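Local coordinates for GDP-L-fucose synthase (Campylobacter jejuni subsp. jejuni serotype O:2, PDB 7M13), which probably catalyses an NADPH-dependent reduction of a GDP-linked 4-keto sugar, the closing step in making the GDP-heptose used for capsular polysaccharide, at residues Thr237-Ile245 and Thr314-Ser322; Asn93-Asn101 and Cys151-Phe162. All coordinates share one frame; numbering follows the deposited sequence. Where two conformers were deposited one is given.

Overall arrangement
The two contacts lie at separate places in one subunit, with centres 32 Å apart and nearest atoms about 15 Å apart. Contact 2 packs helix 80-100 against the end of helix 138-158 and the turn into strand 162-171, on the nucleotide-binding Rossmann domain. The side chain of I95 is about 11 Å from the bound NADP, and this region also meets the second subunit. Contact 1 runs strand 241-246 alongside the loop before helix 322-326. It is nearer the active site: the side chain of M319 is about 7 Å from the NADP. Strand 162-171 links the two, since it starts in contact 2 and pairs with strand 241-246.

Contact 1: residues Thr237-Ile245 and Thr314-Ser322; sequences TGKVRREFI and TMDRLMDCS
The carboxylate of E243 takes the backbone N-H of M319 on OE1, with N to OE1 2.9 Å and an N-H...O angle of 169°. The bond is straight, yet the N-H comes from above the carboxylate plane. With CG anti to the backbone N (chi1 -173°), the extended E243 chain reaches the loop backbone, crossing the L318 and M319 side chains at about a right angle. The CD1 methyl of L318 lies against this chain, 3.7 Å from E243 CD. At the other end, R241 N donates to D316 OD1 at 3.0 Å, again from above the carboxylate plane. The aliphatic part of R241 passes over the same carboxylate, with its CD 3.4 Å from D316 OD2. Its guanidinium turns away to a salt bridge with D284. V240 CG2 packs on the carbonyl O of T314 at 3.5 Å.

Two waters join the backbones. One links R241 O to M315 O. Another accepts from E243 N and donates to R317 O. A third links K239 O to the D316 carboxylate, donating to OD1. In the second shell, N168 also donates to E243 OE1, and N121 bonds the backbone of D316 and L318. R317 reaches the carbonyls of G112, Y115 and P116. The arrangement is a water-bridged loop beside the cofactor pocket of this Rossmann-type reductase, lying along the strand that carries R242, a probable substrate-binding residue.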
loop_
_atom_site.group_PDB
_atom_site.type_symbol
_atom_site.label_atom_id
_atom_site.label_comp_id
_atom_site.label_asym_id
_atom_site.label_seq_id
_atom_site.Cartn_x
_atom_site.Cartn_y
_atom_site.Cartn_z
ATOM N N THR B 237 31.305 11.724 7.316
ATOM C CA THR B 237 32.663 11.313 6.901
ATOM C C THR B 237 33.058 12.067 5.617
ATOM O O THR B 237 34.264 12.203 5.361
ATOM C CB THR B 237 32.671 9.785 6.785
ATOM O OG1 THR B 237 33.976 9.274 7.055
ATOM C CG2 THR B 237 32.207 9.317 5.427
ATOM N N GLY B 238 32.079 12.562 4.851
ATOM C CA GLY B 238 32.287 13.145 3.510
ATOM C C GLY B 238 32.048 12.132 2.397
ATOM O O GLY B 238 32.055 12.524 1.213
ATOM N N LYS B 239 31.840 10.867 2.745
ATOM C CA LYS B 239 31.841 9.763 1.750
ATOM C C LYS B 239 30.402 9.407 1.347
ATOM O O LYS B 239 30.248 8.774 0.299
ATOM C CB LYS B 239 32.602 8.549 2.293
ATOM C CG LYS B 239 34.085 8.787 2.553
ATOM C CD LYS B 239 34.805 7.579 3.134
ATOM C CE LYS B 239 36.238 7.871 3.541
ATOM N NZ LYS B 239 36.389 7.976 5.015
ATOM N N VAL B 240 29.387 9.814 2.113
ATOM C CA VAL B 240 27.948 9.560 1.790
ATOM C C VAL B 240 27.681 9.993 0.339
ATOM O O VAL B 240 27.980 11.138 -0.006
ATOM C CB VAL B 240 26.998 10.297 2.753
ATOM C CG1 VAL B 240 25.616 10.481 2.151
ATOM C CG2 VAL B 240 26.891 9.610 4.108
ATOM N N ARG B 241 27.118 9.108 -0.489
ATOM C CA ARG B 241 26.868 9.434 -1.916
ATOM C C ARG B 241 25.382 9.729 -2.122
ATOM O O ARG B 241 24.546 9.100 -1.473
ATOM C CB ARG B 241 27.341 8.311 -2.838
ATOM C CG ARG B 241 28.805 7.945 -2.623
ATOM C CD ARG B 241 29.339 6.949 -3.628
ATOM N NE ARG B 241 29.486 7.545 -4.931
ATOM C CZ ARG B 241 30.461 8.350 -5.320
ATOM N NH1 ARG B 241 31.447 8.670 -4.488
ATOM N NH2 ARG B 241 30.455 8.830 -6.549
ATOM N N ARG B 242 25.094 10.652 -3.026
ATOM C CA ARG B 242 23.707 10.992 -3.419
ATOM C C ARG B 242 23.683 11.266 -4.915
ATOM O O ARG B 242 24.718 11.720 -5.454
ATOM C CB ARG B 242 23.252 12.248 -2.677
ATOM C CG ARG B 242 22.753 11.991 -1.268
ATOM C CD ARG B 242 22.342 13.309 -0.664
ATOM N NE ARG B 242 22.150 13.207 0.770
ATOM C CZ ARG B 242 23.083 13.448 1.682
ATOM N NH1 ARG B 242 22.782 13.338 2.967
ATOM N NH2 ARG B 242 24.302 13.806 1.310
ATOM N N GLU B 243 22.541 10.964 -5.545
ATOM C CA GLU B 243 22.189 11.227 -6.946
ATOM C C GLU B 243 21.269 12.450 -6.902
ATOM O O GLU B 243 20.549 12.598 -5.889
ATOM C CB GLU B 243 21.386 10.039 -7.489
ATOM C CG GLU B 243 21.114 10.125 -8.955
ATOM C CD GLU B 243 20.176 9.069 -9.455
ATOM O OE1 GLU B 243 19.535 8.280 -8.606
ATOM O OE2 GLU B 243 20.077 9.000 -10.683
ATOM N N PHE B 244 21.310 13.302 -7.916
ATOM C CA PHE B 244 20.408 14.474 -8.002
ATOM C C PHE B 244 19.843 14.540 -9.407
ATOM O O PHE B 244 20.482 14.101 -10.394
ATOM C CB PHE B 244 21.133 15.782 -7.662
ATOM C CG PHE B 244 21.747 15.801 -6.296
ATOM C CD1 PHE B 244 21.018 16.228 -5.202
ATOM C CD2 PHE B 244 23.059 15.386 -6.103
ATOM C CE1 PHE B 244 21.563 16.228 -3.929
ATOM C CE2 PHE B 244 23.602 15.397 -4.827
ATOM C CZ PHE B 244 22.858 15.807 -3.748
ATOM N N ILE B 245 18.635 15.091 -9.518
ATOM C CA ILE B 245 18.046 15.404 -10.834
ATOM C C ILE B 245 17.524 16.833 -10.740
ATOM O O ILE B 245 16.841 17.170 -9.763
ATOM C CB ILE B 245 16.983 14.377 -11.292
ATOM C CG1 ILE B 245 16.540 14.663 -12.730
ATOM C CG2 ILE B 245 15.811 14.296 -10.313
ATOM C CD1 ILE B 245 15.575 13.649 -13.331
ATOM N N THR B 314 21.756 8.904 3.779
ATOM C CA THR B 314 22.743 8.333 4.737
ATOM C C THR B 314 23.378 7.064 4.151
ATOM O O THR B 314 24.613 6.992 4.165
ATOM C CB THR B 314 22.109 8.084 6.110
ATOM O OG1 THR B 314 21.446 9.287 6.499
ATOM C CG2 THR B 314 23.120 7.692 7.164
ATOM N N MET B 315 22.582 6.107 3.653
ATOM C CA MET B 315 23.077 5.011 2.768
ATOM C C MET B 315 23.103 5.509 1.320
ATOM O O MET B 315 22.264 6.350 0.970
ATOM C CB MET B 315 22.211 3.753 2.860
ATOM C CG MET B 315 22.661 2.805 3.960
ATOM S SD MET B 315 21.630 1.319 4.041
ATOM C CE MET B 315 22.574 0.206 3.001
ATOM N N ASP B 316 24.097 5.071 0.549
ATOM C CA ASP B 316 24.249 5.465 -0.870
ATOM C C ASP B 316 22.964 5.028 -1.590
ATOM O O ASP B 316 22.463 3.938 -1.277
ATOM C CB ASP B 316 25.502 4.835 -1.476
ATOM C CG ASP B 316 26.838 5.302 -0.903
ATOM O OD1 ASP B 316 26.851 6.164 0.019
ATOM O OD2 ASP B 316 27.865 4.818 -1.422
ATOM N N ARG B 317 22.410 5.860 -2.473
ATOM C CA ARG B 317 21.241 5.507 -3.314
ATOM C C ARG B 317 21.494 6.067 -4.696
ATOM O O ARG B 317 21.710 7.280 -4.811
ATOM C CB ARG B 317 19.900 6.082 -2.827
ATOM C CG ARG B 317 19.569 5.732 -1.392
ATOM C CD ARG B 317 19.324 4.238 -1.342
ATOM N NE ARG B 317 17.908 3.963 -1.345
ATOM C CZ ARG B 317 17.393 2.756 -1.174
ATOM N NH1 ARG B 317 16.083 2.633 -1.085
ATOM N NH2 ARG B 317 18.177 1.697 -1.097
ATOM N N LEU B 318 21.421 5.226 -5.716
ATOM C CA LEU B 318 21.623 5.652 -7.108
ATOM C C LEU B 318 20.702 4.801 -7.955
ATOM O O LEU B 318 20.819 3.559 -7.855
ATOM C CB LEU B 318 23.092 5.384 -7.486
ATOM C CG LEU B 318 23.436 5.522 -8.963
ATOM C CD1 LEU B 318 23.158 6.921 -9.454
ATOM C CD2 LEU B 318 24.887 5.135 -9.204
ATOM N N MET B 319 19.895 5.433 -8.794
ATOM C CA MET B 319 19.025 4.691 -9.738
ATOM C C MET B 319 19.833 4.080 -10.880
ATOM O O MET B 319 20.682 4.759 -11.458
ATOM C CB MET B 319 17.961 5.589 -10.355
ATOM C CG MET B 319 16.923 6.136 -9.400
ATOM S SD MET B 319 16.259 4.895 -8.292
ATOM C CE MET B 319 14.905 5.866 -7.631
ATOM N N ASP B 320 19.469 2.882 -11.303
ATOM C CA ASP B 320 19.819 2.336 -12.630
ATOM C C ASP B 320 18.813 2.933 -13.612
ATOM O O ASP B 320 17.611 2.655 -13.429
ATOM C CB ASP B 320 19.769 0.812 -12.595
ATOM C CG ASP B 320 20.309 0.173 -13.860
ATOM O OD1 ASP B 320 20.193 0.796 -14.927
ATOM O OD2 ASP B 320 20.883 -0.916 -13.773
ATOM N N CYS B 321 19.265 3.794 -14.518
ATOM C CA CYS B 321 18.399 4.464 -15.511
ATOM C C CYS B 321 18.475 3.771 -16.868
ATOM O O CYS B 321 18.123 4.390 -17.889
ATOM C CB CYS B 321 18.758 5.931 -15.593
ATOM S SG CYS B 321 18.271 6.826 -14.088
ATOM N N SER B 322 18.926 2.526 -16.933
ATOM C CA SER B 322 18.996 1.785 -18.218
ATOM C C SER B 322 17.626 1.730 -18.910
ATOM O O SER B 322 17.533 1.859 -20.148
ATOM C CB SER B 322 19.574 0.398 -18.029
ATOM O OG SER B 322 20.878 0.471 -17.469
HETATM O O HOH W 1 29.438 5.880 0.835
HETATM O O HOH W 2 22.044 8.621 -0.798
HETATM O O HOH W 3 20.684 9.509 -3.992
#

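Contact 2: residues Asn93-Asn101 and Cys151-Phe162; sequences NVIHNSFLN and CESYNIQYGTNF
F99 and I95 form the apolar centre, facing Y154, Y158 and F162. F99 CZ sits over the centre of one face of the Y158 ring, while Y158 CD2 lies over a face of F99 near its rim. F99 CE1 comes 3.4 Å from Y158 CG. The ring planes are 34° apart, so the pair is oblique. Y154 approaches the same side of the F99 ring, with F99 CD2 3.7 Å from Y154 CE2, near the edge of the tyrosine ring. The chi1 of F99 (157°) turns its ring away from the backbone N, so that one side of it meets both tyrosines. T160 CG2 touches F99 CD1 at 3.9 Å.

I95 CG2 lies 3.7 Å from F162 CD2 and also over a face of the Y154 ring. Its CD1 reaches C151 SG at 4.0 Å. The rim of F162 points at the backbone N of F99, while T160 CB covers one face of F162.

Outward, Y154 OH and H96 ND1 share a hydrogen bond of 2.7 Å at the edge of the imidazole. Y85 of the second subunit stacks on the H96 ring. Y158 OH bonds D82 of the second subunit. Behind the rings, N155 holds the turn after the helix: its OD1 accepts from F162 N and T160 OG1, and its ND2 donates to F162 O.

The helices run nearly parallel, at 21°, with axes 11.0 Å apart, and the aromatic layer spans that wide spacing. Its polar edge, at H96 and Y158, lies in the dimer interface, so the same residues serve both helix packing and subunit pairing.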
loop_
_atom_site.group_PDB
_atom_site.type_symbol
_atom_site.label_atom_id
_atom_site.label_comp_id
_atom_site.label_asym_id
_atom_site.label_seq_id
_atom_site.Cartn_x
_atom_site.Cartn_y
_atom_site.Cartn_z
ATOM N N ASN B 93 -7.298 9.553 -4.725
ATOM C CA ASN B 93 -8.311 10.512 -5.224
ATOM C C ASN B 93 -7.966 10.950 -6.651
ATOM O O ASN B 93 -8.859 10.956 -7.514
ATOM C CB ASN B 93 -8.399 11.713 -4.299
ATOM C CG ASN B 93 -9.041 11.427 -2.949
ATOM O OD1 ASN B 93 -9.757 10.445 -2.800
ATOM N ND2 ASN B 93 -8.761 12.307 -2.000
ATOM N N VAL B 94 -6.707 11.271 -6.931
ATOM C CA VAL B 94 -6.368 11.803 -8.278
ATOM C C VAL B 94 -6.373 10.657 -9.289
ATOM O O VAL B 94 -6.941 10.802 -10.369
ATOM C CB VAL B 94 -5.025 12.544 -8.225
ATOM C CG1 VAL B 94 -4.512 12.892 -9.602
ATOM C CG2 VAL B 94 -5.165 13.776 -7.345
ATOM N N ILE B 95 -5.828 9.495 -8.944
ATOM C CA ILE B 95 -5.724 8.398 -9.926
ATOM C C ILE B 95 -7.137 7.882 -10.244
ATOM O O ILE B 95 -7.500 7.724 -11.417
ATOM C CB ILE B 95 -4.785 7.290 -9.445
ATOM C CG1 ILE B 95 -3.348 7.794 -9.382
ATOM C CG2 ILE B 95 -4.918 6.082 -10.355
ATOM C CD1 ILE B 95 -2.421 6.891 -8.597
ATOM N N HIS B 96 -7.955 7.607 -9.225
ATOM C CA HIS B 96 -9.290 7.036 -9.482
ATOM C C HIS B 96 -10.161 8.056 -10.232
ATOM O O HIS B 96 -10.875 7.635 -11.155
ATOM C CB HIS B 96 -9.960 6.579 -8.182
ATOM C CG HIS B 96 -11.274 5.957 -8.434
ATOM N ND1 HIS B 96 -11.340 4.729 -9.006
ATOM C CD2 HIS B 96 -12.544 6.375 -8.222
ATOM C CE1 HIS B 96 -12.619 4.387 -9.138
ATOM N NE2 HIS B 96 -13.373 5.369 -8.660
ATOM N N ASN B 97 -10.156 9.322 -9.812
ATOM C CA ASN B 97 -11.013 10.340 -10.476
ATOM C C ASN B 97 -10.485 10.670 -11.868
ATOM O O ASN B 97 -11.292 10.957 -12.741
ATOM C CB ASN B 97 -11.278 11.547 -9.587
ATOM C CG ASN B 97 -12.231 11.132 -8.487
ATOM O OD1 ASN B 97 -13.424 10.922 -8.766
ATOM N ND2 ASN B 97 -11.705 10.833 -7.303
ATOM N N SER B 98 -9.210 10.422 -12.156
ATOM C CA SER B 98 -8.672 10.533 -13.535
ATOM C C SER B 98 -9.300 9.429 -14.381
ATOM O O SER B 98 -9.792 9.710 -15.463
ATOM C CB SER B 98 -7.167 10.438 -13.555
ATOM O OG SER B 98 -6.562 11.568 -12.977
ATOM N N PHE B 99 -9.292 8.199 -13.889
ATOM C CA PHE B 99 -9.928 7.057 -14.568
ATOM C C PHE B 99 -11.418 7.370 -14.785
ATOM O O PHE B 99 -11.923 7.120 -15.918
ATOM C CB PHE B 99 -9.722 5.766 -13.762
ATOM C CG PHE B 99 -10.743 4.706 -14.064
ATOM C CD1 PHE B 99 -10.728 4.019 -15.261
ATOM C CD2 PHE B 99 -11.747 4.456 -13.140
ATOM C CE1 PHE B 99 -11.691 3.065 -15.541
ATOM C CE2 PHE B 99 -12.691 3.482 -13.403
ATOM C CZ PHE B 99 -12.665 2.805 -14.596
ATOM N N LEU B 100 -12.126 7.848 -13.755
ATOM C CA LEU B 100 -13.595 7.988 -13.861
ATOM C C LEU B 100 -13.936 9.036 -14.923
ATOM O O LEU B 100 -15.063 8.972 -15.491
ATOM C CB LEU B 100 -14.198 8.394 -12.516
ATOM C CG LEU B 100 -14.373 7.303 -11.474
ATOM C CD1 LEU B 100 -14.987 7.891 -10.210
ATOM C CD2 LEU B 100 -15.237 6.162 -12.025
ATOM N N ASN B 101 -13.049 9.992 -15.152
ATOM C CA ASN B 101 -13.310 11.172 -16.022
ATOM C C ASN B 101 -12.474 11.093 -17.301
ATOM O O ASN B 101 -12.353 12.110 -17.998
ATOM C CB ASN B 101 -13.116 12.459 -15.240
ATOM C CG ASN B 101 -14.196 12.646 -14.196
ATOM O OD1 ASN B 101 -15.324 13.097 -14.480
ATOM N ND2 ASN B 101 -13.922 12.188 -12.990
ATOM N N CYS B 151 -1.209 2.744 -10.235
ATOM C CA CYS B 151 -1.101 3.122 -11.653
ATOM C C CYS B 151 -1.117 1.849 -12.500
ATOM O O CYS B 151 -1.874 1.729 -13.474
ATOM C CB CYS B 151 0.172 3.904 -11.944
ATOM S SG CYS B 151 0.162 5.597 -11.301
ATOM N N GLU B 152 -0.245 0.895 -12.176
ATOM C CA GLU B 152 -0.082 -0.309 -12.997
ATOM C C GLU B 152 -1.395 -1.084 -12.988
ATOM O O GLU B 152 -1.788 -1.687 -14.041
ATOM C CB GLU B 152 1.053 -1.149 -12.435
ATOM C CG GLU B 152 1.278 -2.443 -13.167
ATOM C CD GLU B 152 2.388 -3.215 -12.496
ATOM O OE1 GLU B 152 2.131 -3.845 -11.414
ATOM O OE2 GLU B 152 3.527 -3.149 -13.039
ATOM N N SER B 153 -2.048 -1.189 -11.831
ATOM C CA SER B 153 -3.271 -2.032 -11.725
ATOM C C SER B 153 -4.413 -1.435 -12.567
ATOM O O SER B 153 -5.169 -2.178 -13.200
ATOM C CB SER B 153 -3.680 -2.181 -10.291
ATOM O OG SER B 153 -2.638 -2.795 -9.536
ATOM N N TYR B 154 -4.548 -0.117 -12.602
ATOM C CA TYR B 154 -5.523 0.576 -13.488
ATOM C C TYR B 154 -5.164 0.285 -14.950
ATOM O O TYR B 154 -6.046 -0.019 -15.789
ATOM C CB TYR B 154 -5.611 2.070 -13.178
ATOM C CG TYR B 154 -6.616 2.360 -12.093
ATOM C CD1 TYR B 154 -6.307 2.176 -10.765
ATOM C CD2 TYR B 154 -7.944 2.620 -12.406
ATOM C CE1 TYR B 154 -7.251 2.387 -9.773
ATOM C CE2 TYR B 154 -8.896 2.819 -11.425
ATOM C CZ TYR B 154 -8.558 2.680 -10.094
ATOM O OH TYR B 154 -9.486 2.825 -9.080
ATOM N N ASN B 155 -3.878 0.308 -15.268
ATOM C CA ASN B 155 -3.446 0.080 -16.664
ATOM C C ASN B 155 -3.870 -1.338 -17.082
ATOM O O ASN B 155 -4.333 -1.566 -18.212
ATOM C CB ASN B 155 -1.939 0.254 -16.779
ATOM C CG ASN B 155 -1.483 1.693 -16.548
ATOM O OD1 ASN B 155 -2.289 2.647 -16.521
ATOM N ND2 ASN B 155 -0.187 1.849 -16.356
ATOM N N ILE B 156 -3.697 -2.305 -16.189
ATOM C CA ILE B 156 -3.991 -3.714 -16.519
ATOM C C ILE B 156 -5.504 -3.929 -16.560
ATOM O O ILE B 156 -6.008 -4.551 -17.520
ATOM C CB ILE B 156 -3.303 -4.652 -15.522
ATOM C CG1 ILE B 156 -1.783 -4.579 -15.669
ATOM C CG2 ILE B 156 -3.814 -6.081 -15.687
ATOM C CD1 ILE B 156 -1.021 -5.273 -14.581
ATOM N N GLN B 157 -6.226 -3.525 -15.526
ATOM C CA GLN B 157 -7.667 -3.864 -15.451
ATOM C C GLN B 157 -8.451 -3.020 -16.455
ATOM O O GLN B 157 -9.391 -3.570 -17.090
ATOM C CB GLN B 157 -8.231 -3.661 -14.046
ATOM C CG GLN B 157 -9.736 -3.873 -14.016
ATOM C CD GLN B 157 -10.366 -3.831 -12.642
ATOM O OE1 GLN B 157 -9.684 -3.641 -11.624
ATOM N NE2 GLN B 157 -11.689 -3.954 -12.597
ATOM N N TYR B 158 -8.165 -1.732 -16.565
ATOM C CA TYR B 158 -9.037 -0.760 -17.261
ATOM C C TYR B 158 -8.382 -0.236 -18.547
ATOM O O TYR B 158 -9.056 0.585 -19.218
ATOM C CB TYR B 158 -9.398 0.349 -16.293
ATOM C CG TYR B 158 -10.330 -0.070 -15.198
ATOM C CD1 TYR B 158 -11.626 -0.453 -15.502
ATOM C CD2 TYR B 158 -9.967 0.004 -13.851
ATOM C CE1 TYR B 158 -12.514 -0.813 -14.506
ATOM C CE2 TYR B 158 -10.870 -0.302 -12.848
ATOM C CZ TYR B 158 -12.144 -0.730 -13.171
ATOM O OH TYR B 158 -13.060 -1.057 -12.200
ATOM N N GLY B 159 -7.151 -0.598 -18.877
ATOM C CA GLY B 159 -6.521 -0.100 -20.114
ATOM C C GLY B 159 -6.173 1.355 -20.041
ATOM O O GLY B 159 -6.073 2.004 -21.105
ATOM N N THR B 160 -5.971 1.911 -18.838
ATOM C CA THR B 160 -5.491 3.290 -18.667
ATOM C C THR B 160 -4.020 3.393 -19.073
ATOM O O THR B 160 -3.355 2.354 -19.365
ATOM C CB THR B 160 -5.722 3.775 -17.230
ATOM O OG1 THR B 160 -5.090 2.848 -16.343
ATOM C CG2 THR B 160 -7.189 3.846 -16.869
ATOM N N ASN B 161 -3.514 4.615 -19.002
ATOM C CA ASN B 161 -2.090 4.884 -19.345
ATOM C C ASN B 161 -1.511 5.830 -18.294
ATOM O O ASN B 161 -1.332 6.999 -18.547
ATOM C CB ASN B 161 -1.883 5.378 -20.783
ATOM C CG ASN B 161 -1.856 4.236 -21.773
ATOM O OD1 ASN B 161 -0.904 3.451 -21.802
ATOM N ND2 ASN B 161 -2.899 4.127 -22.575
ATOM N N PHE B 162 -1.281 5.267 -17.122
ATOM C CA PHE B 162 -0.826 5.953 -15.900
ATOM C C PHE B 162 0.585 5.468 -15.586
ATOM O O PHE B 162 0.767 4.294 -15.253
ATOM C CB PHE B 162 -1.801 5.612 -14.767
ATOM C CG PHE B 162 -3.246 6.045 -14.907
ATOM C CD1 PHE B 162 -3.660 6.947 -15.866
ATOM C CD2 PHE B 162 -4.166 5.590 -13.989
ATOM C CE1 PHE B 162 -4.987 7.349 -15.931
ATOM C CE2 PHE B 162 -5.492 5.990 -14.059
ATOM C CZ PHE B 162 -5.889 6.845 -15.039
#